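Local coordinates for extracellular solute-binding protein family 1 (Kribbella flavida, PDB 5IXP) that probably captures a solute outside the cell and delivers it to an ABC transporter, as a periplasmic-binding-protein-like, two-lobed receptor, at residues A[88-96]-A[311-319]; A[358-369]-A[380-391]. One frame throughout, in Å; residues are numbered along the deposited sequence.

Contact 1 is mostly buried and joins segments more than two hundred residues apart in sequence, whereas contact 2 pairs the last two long helices of the chain and is only partly buried. The two lie on opposite sides of the chain's centre, their own centres about 35 Å apart, and share no element. Their chemistry differs accordingly. Segments 88-96 and 311-319 are joined through the backbone, by two peptide hydrogen bonds with small side chains and an indole packed around them. Segments 358-369 and 380-391, on helices 356-371 and 377-392, meet through side chains, with alanines, a valine and a phenylalanine interlocking and a watery seam of charged groups along one flank.

Contact 1 (A[88-96]-A[311-319]); sequences KSRWLDWKV and PSTVDAYES. With FMT (formic acid), chain B.
Two backbone hydrogen bonds join Arg-90 to Val-314 and Leu-92 to Ser-312, making a single beta bridge centred on Trp-91 and Thr-313. Val-314 N gives its proton to Arg-90 O at 3.0 Å, and Leu-92 N reaches Ser-312 O at 3.2 Å, the straighter of the two (167°). Water 1 also donates to Arg-90 O and accepts from Asp-315 N, so that carbonyl is gripped twice.

Apolar contacts flank the bridge. Thr-313 CG2 lies over a face of the Trp-91 indole, a CH-pi contact 4.2 Å from the centroid of the five-membered ring, and touches Arg-90 CG at 3.5 Å. Leu-92 forks: CD2 meets Val-314 CG1 at 3.8 Å, while CD1 comes to the edge of the Tyr-317 ring.

Among the polar side chains, Ser-312 OG sits at the indole edge, 3.2 Å from Trp-91 CD1. With chi1 158° carrying CG away from its backbone N, Arg-90 runs alongside Thr-313 and holds a formic acid molecule, probably from the crystallisation liquor, through NE and NH1; NH2 binds Ala-292 O. A serine here would probably bare the side of Thr-313 CG2 that Arg-90 CG covers and cost the formic acid and Ala-292 O these donors.

Trp-91 NE1 and Ser-312 OG bond to Gly-110 O and Thr-111 O of strand 108-121, while helices 297-307 and 335-344 pack against Thr-313 and Leu-92, respectively.

Contact 2 (A[358-369]-A[380-391]); sequences EINQVFTEALAR and AWKQALREADKA
Phe-363 lays one face of its ring over Ala-384 CB, a CH-pi contact 4.2 Å from the ring centroid, within an antiparallel helix pair that has knobs-into-holes packing. The segment axes approach to 8.6 Å at 165°, a closeness allowed by Ala-366, Ala-380, Ala-384, Ala-388 and Ala-391. Phe-363 is a knob among Trp-381, Ala-384, Leu-385 and Ala-388: CE2 presses on Ala-388 CB at 3.6 Å, and Trp-381 CZ3 comes to the ring's edge, the two aromatic planes lying obliquely. The ring is directed here by chi1 -81°, which sets CG opposite the carbonyl carbon. Tyr-182 also meets this ring, and Trp-201 of helix 195-209 meets that of Trp-381, so the aromatic flank faces the rest of the protein.

Val-362 is the second knob, seated among Ala-384, Glu-387, Ala-388 and Ala-391. Its CG2 enters the groove as far as Ala-384 O, 3.4 Å away. Farther along, Ala-366 CB packs against Ala-384 CB at 3.8 Å.

The other flank is polar. Glu-387 OE1 takes part in two water bridges, water 2 linking it to Arg-369 NH2 and water 3 to Arg-369 NH1. Water 3 also bonds Glu-365 OE1, which with the Arg-369 charge probably eases the closeness of the two carboxylates, whose OE1 atoms are 4.6 Å apart. Gln-375 holds Arg-369 NE and Gln-383 OE1. The guanidinium of Arg-369 stacks on the Gln-383 amide, their planes 19° apart, while Gln-383 NE2 donates to Glu-387 OE2 at 2.8 Å from above the carboxylate plane.

Contact 1 (A[88-96]-A[311-319])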
loop_
_atom_site.group_PDB
_atom_site.type_symbol
_atom_site.label_atom_id
_atom_site.label_comp_id
_atom_site.label_asym_id
_atom_site.label_seq_id
_atom_site.Cartn_x
_atom_site.Cartn_y
_atom_site.Cartn_z
ATOM N N LYS A 88 -3.021 19.298 9.132
ATOM C CA LYS A 88 -2.006 18.243 9.132
ATOM C C LYS A 88 -2.242 17.164 10.193
ATOM O O LYS A 88 -2.184 15.960 9.901
ATOM C CB LYS A 88 -0.631 18.896 9.323
ATOM C CG LYS A 88 0.448 18.381 8.400
ATOM C CD LYS A 88 1.524 19.440 8.144
ATOM C CE LYS A 88 2.280 19.821 9.413
ATOM N NZ LYS A 88 3.375 20.798 9.131
ATOM N N SER A 89 -2.530 17.585 11.430
ATOM C CA SER A 89 -2.719 16.677 12.563
ATOM C C SER A 89 -3.935 15.761 12.428
ATOM O O SER A 89 -4.091 14.839 13.242
ATOM C CB SER A 89 -2.859 17.501 13.829
ATOM O OG SER A 89 -3.846 18.488 13.608
ATOM N N ARG A 90 -4.809 16.011 11.452
ATOM C CA ARG A 90 -5.924 15.111 11.172
ATOM C C ARG A 90 -5.434 13.728 10.765
ATOM O O ARG A 90 -6.059 12.716 11.109
ATOM C CB ARG A 90 -6.795 15.731 10.064
ATOM C CG ARG A 90 -7.665 14.771 9.302
ATOM C CD ARG A 90 -8.115 15.356 7.957
ATOM N NE ARG A 90 -9.095 16.432 8.110
ATOM C CZ ARG A 90 -9.719 17.019 7.094
ATOM N NH1 ARG A 90 -10.605 17.977 7.327
ATOM N NH2 ARG A 90 -9.464 16.638 5.842
ATOM N N TRP A 91 -4.319 13.664 10.043
ATOM C CA TRP A 91 -3.816 12.432 9.452
ATOM C C TRP A 91 -2.674 11.838 10.272
ATOM O O TRP A 91 -1.976 12.539 11.008
ATOM C CB TRP A 91 -3.307 12.685 8.033
ATOM C CG TRP A 91 -4.355 12.934 6.980
ATOM C CD1 TRP A 91 -5.051 11.990 6.274
ATOM C CD2 TRP A 91 -4.790 14.204 6.487
ATOM N NE1 TRP A 91 -5.908 12.597 5.383
ATOM C CE2 TRP A 91 -5.761 13.956 5.488
ATOM C CE3 TRP A 91 -4.450 15.525 6.787
ATOM C CZ2 TRP A 91 -6.409 14.984 4.802
ATOM C CZ3 TRP A 91 -5.094 16.554 6.096
ATOM C CH2 TRP A 91 -6.066 16.272 5.117
ATOM N N LEU A 92 -2.487 10.525 10.115
ATOM C CA LEU A 92 -1.230 9.892 10.492
ATOM C C LEU A 92 -0.070 10.655 9.868
ATOM O O LEU A 92 -0.123 11.034 8.695
ATOM C CB LEU A 92 -1.213 8.435 10.021
ATOM C CG LEU A 92 -2.226 7.520 10.704
ATOM C CD1 LEU A 92 -2.482 6.293 9.866
ATOM C CD2 LEU A 92 -1.722 7.136 12.115
ATOM N N ASP A 93 0.979 10.890 10.660
ATOM C CA ASP A 93 2.077 11.722 10.173
ATOM C C ASP A 93 2.721 11.133 8.917
ATOM O O ASP A 93 3.073 11.872 7.988
ATOM C CB ASP A 93 3.116 11.948 11.279
ATOM C CG ASP A 93 3.611 10.649 11.931
ATOM O OD1 ASP A 93 4.464 10.756 12.847
ATOM O OD2 ASP A 93 3.164 9.534 11.559
ATOM N N TRP A 94 2.849 9.804 8.848
ATOM C CA TRP A 94 3.459 9.206 7.662
ATOM C C TRP A 94 2.578 9.353 6.421
ATOM O O TRP A 94 3.098 9.409 5.299
ATOM C CB TRP A 94 3.797 7.733 7.911
ATOM C CG TRP A 94 2.664 6.833 8.351
ATOM C CD1 TRP A 94 2.327 6.507 9.639
ATOM C CD2 TRP A 94 1.775 6.093 7.506
ATOM N NE1 TRP A 94 1.264 5.635 9.646
ATOM C CE2 TRP A 94 0.910 5.358 8.350
ATOM C CE3 TRP A 94 1.620 5.983 6.120
ATOM C CZ2 TRP A 94 -0.087 4.527 7.858
ATOM C CZ3 TRP A 94 0.629 5.148 5.627
ATOM C CH2 TRP A 94 -0.215 4.431 6.496
ATOM N N LYS A 95 1.255 9.414 6.591
ATOM C CA LYS A 95 0.391 9.654 5.442
ATOM C C LYS A 95 0.628 11.046 4.869
ATOM O O LYS A 95 0.728 11.212 3.649
ATOM C CB LYS A 95 -1.082 9.468 5.832
ATOM C CG LYS A 95 -2.077 9.647 4.661
ATOM C CD LYS A 95 -2.045 8.452 3.715
ATOM C CE LYS A 95 -3.090 8.584 2.599
ATOM N NZ LYS A 95 -3.112 7.403 1.664
ATOM N N VAL A 96 0.740 12.056 5.739
ATOM C CA VAL A 96 1.012 13.413 5.268
ATOM C C VAL A 96 2.367 13.471 4.582
ATOM O O VAL A 96 2.519 14.092 3.521
ATOM C CB VAL A 96 0.949 14.415 6.438
ATOM C CG1 VAL A 96 1.308 15.819 5.953
ATOM C CG2 VAL A 96 -0.408 14.399 7.094
ATOM N N PRO A 311 -9.576 4.109 7.037
ATOM C CA PRO A 311 -9.279 5.548 7.146
ATOM C C PRO A 311 -7.819 5.822 7.471
ATOM O O PRO A 311 -7.144 5.032 8.132
ATOM C CB PRO A 311 -10.178 6.013 8.300
ATOM C CG PRO A 311 -11.301 5.028 8.326
ATOM C CD PRO A 311 -10.644 3.699 7.964
ATOM N N SER A 312 -7.337 6.971 7.003
ATOM C CA SER A 312 -6.019 7.457 7.388
ATOM C C SER A 312 -6.093 8.595 8.397
ATOM O O SER A 312 -5.056 9.159 8.754
ATOM C CB SER A 312 -5.225 7.897 6.152
ATOM O OG SER A 312 -5.815 9.015 5.497
ATOM N N THR A 313 -7.292 8.937 8.865
ATOM C CA THR A 313 -7.498 10.046 9.787
ATOM C C THR A 313 -7.633 9.501 11.205
ATOM O O THR A 313 -8.492 8.648 11.469
ATOM C CB THR A 313 -8.753 10.834 9.401
ATOM O OG1 THR A 313 -9.849 9.921 9.221
ATOM C CG2 THR A 313 -8.530 11.614 8.097
ATOM N N VAL A 314 -6.802 10.004 12.122
ATOM C CA VAL A 314 -6.696 9.343 13.427
ATOM C C VAL A 314 -7.994 9.437 14.223
ATOM O O VAL A 314 -8.288 8.552 15.041
ATOM C CB VAL A 314 -5.509 9.905 14.229
ATOM C CG1 VAL A 314 -4.192 9.587 13.529
ATOM C CG2 VAL A 314 -5.666 11.409 14.451
ATOM N N ASP A 315 -8.786 10.496 14.021
ATOM C CA ASP A 315 -10.034 10.610 14.772
ATOM C C ASP A 315 -10.994 9.476 14.445
ATOM O O ASP A 315 -11.804 9.093 15.293
ATOM C CB ASP A 315 -10.726 11.945 14.492
ATOM C CG ASP A 315 -10.039 13.117 15.154
ATOM O OD1 ASP A 315 -9.097 12.892 15.929
ATOM O OD2 ASP A 315 -10.448 14.275 14.890
ATOM N N ALA A 316 -10.948 8.951 13.217
ATOM C CA ALA A 316 -11.837 7.858 12.855
ATOM C C ALA A 316 -11.575 6.618 13.698
ATOM O O ALA A 316 -12.476 5.785 13.858
ATOM C CB ALA A 316 -11.698 7.523 11.361
ATOM N N TYR A 317 -10.367 6.481 14.249
ATOM C CA TYR A 317 -10.044 5.310 15.058
ATOM C C TYR A 317 -10.698 5.359 16.427
ATOM O O TYR A 317 -10.649 4.363 17.153
ATOM C CB TYR A 317 -8.528 5.165 15.225
ATOM C CG TYR A 317 -7.745 5.128 13.925
ATOM C CD1 TYR A 317 -8.361 4.804 12.716
ATOM C CD2 TYR A 317 -6.385 5.415 13.911
ATOM C CE1 TYR A 317 -7.641 4.773 11.532
ATOM C CE2 TYR A 317 -5.659 5.386 12.740
ATOM C CZ TYR A 317 -6.290 5.067 11.548
ATOM O OH TYR A 317 -5.559 5.038 10.377
ATOM N N GLU A 318 -11.295 6.484 16.801
ATOM C CA GLU A 318 -12.079 6.564 18.024
ATOM C C GLU A 318 -13.532 6.188 17.793
ATOM O O GLU A 318 -14.317 6.175 18.750
ATOM C CB GLU A 318 -12.008 7.975 18.630
ATOM C CG GLU A 318 -10.633 8.614 18.587
ATOM C CD GLU A 318 -9.777 8.295 19.798
ATOM O OE1 GLU A 318 -9.851 7.159 20.314
ATOM O OE2 GLU A 318 -9.020 9.191 20.234
ATOM N N SER A 319 -13.908 5.887 16.557
ATOM C CA SER A 319 -15.284 5.552 16.229
ATOM C C SER A 319 -15.518 4.062 16.403
ATOM O O SER A 319 -14.762 3.247 15.867
ATOM C CB SER A 319 -15.617 5.942 14.796
ATOM O OG SER A 319 -16.888 5.430 14.448
HETATM C C FMT B . -10.708 17.992 10.723
HETATM O O1 FMT B . -11.735 18.181 10.077
HETATM O O2 FMT B . -10.139 16.905 10.800
HETATM O O HOH W 1 -8.442 12.756 12.334
#

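Contact 2 (A[358-369]-A[380-391])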
loop_
_atom_site.group_PDB
_atom_site.type_symbol
_atom_site.label_atom_id
_atom_site.label_comp_id
_atom_site.label_asym_id
_atom_site.label_seq_id
_atom_site.Cartn_x
_atom_site.Cartn_y
_atom_site.Cartn_z
ATOM N N GLU A 358 10.386 2.980 -11.406
ATOM C CA GLU A 358 11.143 2.377 -12.495
ATOM C C GLU A 358 12.353 1.620 -11.970
ATOM O O GLU A 358 12.683 0.544 -12.481
ATOM C CB GLU A 358 11.584 3.455 -13.485
ATOM C CG GLU A 358 10.452 4.084 -14.279
ATOM C CD GLU A 358 9.695 5.180 -13.520
ATOM O OE1 GLU A 358 9.971 5.432 -12.326
ATOM O OE2 GLU A 358 8.808 5.797 -14.135
ATOM N N ILE A 359 13.028 2.168 -10.953
ATOM C CA ILE A 359 14.156 1.470 -10.338
ATOM C C ILE A 359 13.674 0.211 -9.636
ATOM O O ILE A 359 14.256 -0.872 -9.785
ATOM C CB ILE A 359 14.897 2.399 -9.357
ATOM C CG1 ILE A 359 15.527 3.583 -10.084
ATOM C CG2 ILE A 359 15.942 1.620 -8.535
ATOM C CD1 ILE A 359 16.068 4.649 -9.124
ATOM N N ASN A 360 12.615 0.339 -8.835
ATOM C CA ASN A 360 12.118 -0.823 -8.111
ATOM C C ASN A 360 11.726 -1.948 -9.059
ATOM O O ASN A 360 11.904 -3.125 -8.729
ATOM C CB ASN A 360 10.931 -0.439 -7.231
ATOM C CG ASN A 360 10.557 -1.548 -6.284
ATOM O OD1 ASN A 360 11.391 -1.998 -5.505
ATOM N ND2 ASN A 360 9.302 -2.005 -6.348
ATOM N N GLN A 361 11.213 -1.602 -10.243
ATOM C CA GLN A 361 10.781 -2.615 -11.201
ATOM C C GLN A 361 11.943 -3.498 -11.644
ATOM O O GLN A 361 11.778 -4.712 -11.815
ATOM C CB GLN A 361 10.123 -1.936 -12.405
ATOM C CG GLN A 361 9.482 -2.895 -13.390
ATOM C CD GLN A 361 8.764 -2.187 -14.530
ATOM O OE1 GLN A 361 8.024 -1.222 -14.319
ATOM N NE2 GLN A 361 8.983 -2.665 -15.748
ATOM N N VAL A 362 13.129 -2.917 -11.835
ATOM C CA VAL A 362 14.257 -3.739 -12.269
ATOM C C VAL A 362 14.698 -4.663 -11.138
ATOM O O VAL A 362 15.076 -5.816 -11.381
ATOM C CB VAL A 362 15.422 -2.888 -12.824
ATOM C CG1 VAL A 362 14.911 -1.706 -13.636
ATOM C CG2 VAL A 362 16.394 -2.454 -11.746
ATOM N N PHE A 363 14.614 -4.201 -9.881
ATOM C CA PHE A 363 14.980 -5.069 -8.765
ATOM C C PHE A 363 13.976 -6.200 -8.591
ATOM O O PHE A 363 14.365 -7.347 -8.334
ATOM C CB PHE A 363 15.114 -4.267 -7.469
ATOM C CG PHE A 363 16.427 -3.551 -7.335
ATOM C CD1 PHE A 363 17.546 -4.216 -6.848
ATOM C CD2 PHE A 363 16.549 -2.220 -7.707
ATOM C CE1 PHE A 363 18.761 -3.568 -6.724
ATOM C CE2 PHE A 363 17.761 -1.560 -7.586
ATOM C CZ PHE A 363 18.872 -2.238 -7.092
ATOM N N THR A 364 12.680 -5.910 -8.726
ATOM C CA THR A 364 11.702 -6.972 -8.522
ATOM C C THR A 364 11.702 -7.956 -9.684
ATOM O O THR A 364 11.487 -9.156 -9.472
ATOM C CB THR A 364 10.295 -6.400 -8.300
ATOM O OG1 THR A 364 9.895 -5.598 -9.419
ATOM C CG2 THR A 364 10.252 -5.559 -7.026
ATOM N N GLU A 365 11.950 -7.479 -10.910
ATOM C CA GLU A 365 12.103 -8.407 -12.027
ATOM C C GLU A 365 13.274 -9.342 -11.777
ATOM O O GLU A 365 13.168 -10.557 -11.993
ATOM C CB GLU A 365 12.293 -7.647 -13.349
ATOM C CG GLU A 365 11.011 -6.981 -13.856
ATOM C CD GLU A 365 11.219 -6.108 -15.082
ATOM O OE1 GLU A 365 12.370 -5.982 -15.549
ATOM O OE2 GLU A 365 10.222 -5.540 -15.579
ATOM N N ALA A 366 14.391 -8.795 -11.290
ATOM C CA ALA A 366 15.554 -9.625 -11.004
ATOM C C ALA A 366 15.251 -10.628 -9.899
ATOM O O ALA A 366 15.613 -11.807 -10.002
ATOM C CB ALA A 366 16.747 -8.744 -10.630
ATOM N N LEU A 367 14.583 -10.183 -8.833
ATOM C CA LEU A 367 14.282 -11.099 -7.742
ATOM C C LEU A 367 13.327 -12.202 -8.199
ATOM O O LEU A 367 13.470 -13.358 -7.789
ATOM C CB LEU A 367 13.714 -10.329 -6.550
ATOM C CG LEU A 367 13.441 -11.169 -5.301
ATOM C CD1 LEU A 367 14.688 -11.935 -4.874
ATOM C CD2 LEU A 367 12.943 -10.262 -4.177
ATOM N N ALA A 368 12.368 -11.866 -9.070
ATOM C CA ALA A 368 11.464 -12.880 -9.601
ATOM C C ALA A 368 12.224 -13.922 -10.414
ATOM O O ALA A 368 11.898 -15.113 -10.367
ATOM C CB ALA A 368 10.370 -12.229 -10.452
ATOM N N ARG A 369 13.238 -13.495 -11.172
ATOM C CA ARG A 369 14.038 -14.458 -11.926
ATOM C C ARG A 369 14.767 -15.420 -10.993
ATOM O O ARG A 369 14.860 -16.618 -11.279
ATOM C CB ARG A 369 15.023 -13.734 -12.845
ATOM C CG ARG A 369 14.354 -13.018 -14.033
ATOM C CD ARG A 369 15.380 -12.556 -15.066
ATOM N NE ARG A 369 16.385 -11.647 -14.510
ATOM C CZ ARG A 369 16.275 -10.321 -14.481
ATOM N NH1 ARG A 369 15.188 -9.717 -14.963
ATOM N NH2 ARG A 369 17.258 -9.592 -13.961
ATOM N N ALA A 380 21.651 -12.072 -11.073
ATOM C CA ALA A 380 20.468 -11.216 -11.058
ATOM C C ALA A 380 20.750 -9.895 -10.352
ATOM O O ALA A 380 20.259 -8.838 -10.774
ATOM C CB ALA A 380 19.307 -11.950 -10.391
ATOM N N TRP A 381 21.514 -9.939 -9.260
ATOM C CA TRP A 381 21.818 -8.711 -8.541
ATOM C C TRP A 381 22.666 -7.780 -9.396
ATOM O O TRP A 381 22.408 -6.572 -9.440
ATOM C CB TRP A 381 22.514 -9.030 -7.216
ATOM C CG TRP A 381 22.988 -7.806 -6.488
ATOM C CD1 TRP A 381 24.262 -7.315 -6.449
ATOM C CD2 TRP A 381 22.191 -6.919 -5.696
ATOM N NE1 TRP A 381 24.306 -6.173 -5.679
ATOM C CE2 TRP A 381 23.047 -5.911 -5.206
ATOM C CE3 TRP A 381 20.836 -6.883 -5.349
ATOM C CZ2 TRP A 381 22.592 -4.872 -4.395
ATOM C CZ3 TRP A 381 20.386 -5.855 -4.537
ATOM C CH2 TRP A 381 21.262 -4.860 -4.072
ATOM N N LYS A 382 23.672 -8.324 -10.098
ATOM C CA LYS A 382 24.471 -7.483 -10.978
ATOM C C LYS A 382 23.612 -6.896 -12.088
ATOM O O LYS A 382 23.751 -5.715 -12.426
ATOM C CB LYS A 382 25.643 -8.270 -11.567
ATOM C CG LYS A 382 26.627 -8.780 -10.540
ATOM C CD LYS A 382 27.771 -9.540 -11.226
ATOM C CE LYS A 382 28.797 -10.053 -10.228
ATOM N NZ LYS A 382 29.521 -8.939 -9.545
ATOM N N GLN A 383 22.710 -7.699 -12.659
ATOM C CA GLN A 383 21.850 -7.180 -13.718
ATOM C C GLN A 383 20.927 -6.092 -13.190
ATOM O O GLN A 383 20.727 -5.068 -13.856
ATOM C CB GLN A 383 21.032 -8.301 -14.364
ATOM C CG GLN A 383 20.057 -7.785 -15.418
ATOM C CD GLN A 383 19.402 -8.894 -16.215
ATOM O OE1 GLN A 383 19.740 -10.065 -16.056
ATOM N NE2 GLN A 383 18.461 -8.528 -17.087
ATOM N N ALA A 384 20.360 -6.287 -11.992
ATOM C CA ALA A 384 19.512 -5.248 -11.412
ATOM C C ALA A 384 20.288 -3.949 -11.229
ATOM O O ALA A 384 19.784 -2.867 -11.552
ATOM C CB ALA A 384 18.919 -5.721 -10.081
ATOM N N LEU A 385 21.531 -4.033 -10.739
ATOM C CA LEU A 385 22.316 -2.814 -10.546
ATOM C C LEU A 385 22.561 -2.103 -11.869
ATOM O O LEU A 385 22.412 -0.877 -11.952
ATOM C CB LEU A 385 23.645 -3.120 -9.850
ATOM C CG LEU A 385 23.578 -3.520 -8.372
ATOM C CD1 LEU A 385 24.962 -3.594 -7.758
ATOM C CD2 LEU A 385 22.704 -2.575 -7.568
ATOM N N ARG A 386 22.933 -2.854 -12.917
ATOM C CA ARG A 386 23.121 -2.249 -14.236
ATOM C C ARG A 386 21.855 -1.556 -14.710
ATOM O O ARG A 386 21.894 -0.409 -15.172
ATOM C CB ARG A 386 23.537 -3.302 -15.265
ATOM C CG ARG A 386 24.973 -3.752 -15.198
ATOM C CD ARG A 386 25.377 -4.500 -16.485
ATOM N NE ARG A 386 24.454 -5.583 -16.828
ATOM C CZ ARG A 386 24.524 -6.810 -16.317
ATOM N NH1 ARG A 386 25.464 -7.103 -15.426
ATOM N NH2 ARG A 386 23.651 -7.742 -16.685
ATOM N N GLU A 387 20.720 -2.251 -14.626
ATOM C CA GLU A 387 19.477 -1.700 -15.144
ATOM C C GLU A 387 18.968 -0.553 -14.285
ATOM O O GLU A 387 18.383 0.398 -14.816
ATOM C CB GLU A 387 18.440 -2.810 -15.259
ATOM C CG GLU A 387 18.901 -3.901 -16.216
ATOM C CD GLU A 387 17.877 -4.989 -16.427
ATOM O OE1 GLU A 387 16.900 -5.063 -15.656
ATOM O OE2 GLU A 387 18.055 -5.776 -17.375
ATOM N N ALA A 388 19.190 -0.616 -12.969
ATOM C CA ALA A 388 18.754 0.464 -12.090
ATOM C C ALA A 388 19.522 1.747 -12.372
ATOM O O ALA A 388 18.956 2.845 -12.303
ATOM C CB ALA A 388 18.915 0.054 -10.625
ATOM N N ASP A 389 20.813 1.630 -12.678
ATOM C CA ASP A 389 21.588 2.813 -13.026
ATOM C C ASP A 389 20.995 3.501 -14.246
ATOM O O ASP A 389 20.836 4.728 -14.262
ATOM C CB ASP A 389 23.042 2.424 -13.276
ATOM C CG ASP A 389 24.003 3.479 -12.815
ATOM O OD1 ASP A 389 24.628 4.131 -13.677
ATOM O OD2 ASP A 389 24.126 3.661 -11.585
ATOM N N LYS A 390 20.631 2.718 -15.266
ATOM C CA LYS A 390 19.990 3.280 -16.447
ATOM C C LYS A 390 18.624 3.855 -16.099
ATOM O O LYS A 390 18.285 4.967 -16.520
ATOM C CB LYS A 390 19.872 2.213 -17.538
ATOM N N ALA A 391 17.829 3.111 -15.321
ATOM C CA ALA A 391 16.507 3.593 -14.926
ATOM C C ALA A 391 16.597 4.916 -14.177
ATOM O O ALA A 391 15.798 5.830 -14.416
ATOM C CB ALA A 391 15.798 2.547 -14.066
HETATM O O HOH W 2 16.725 -6.731 -13.557
HETATM O O HOH W 3 14.907 -7.008 -16.045
#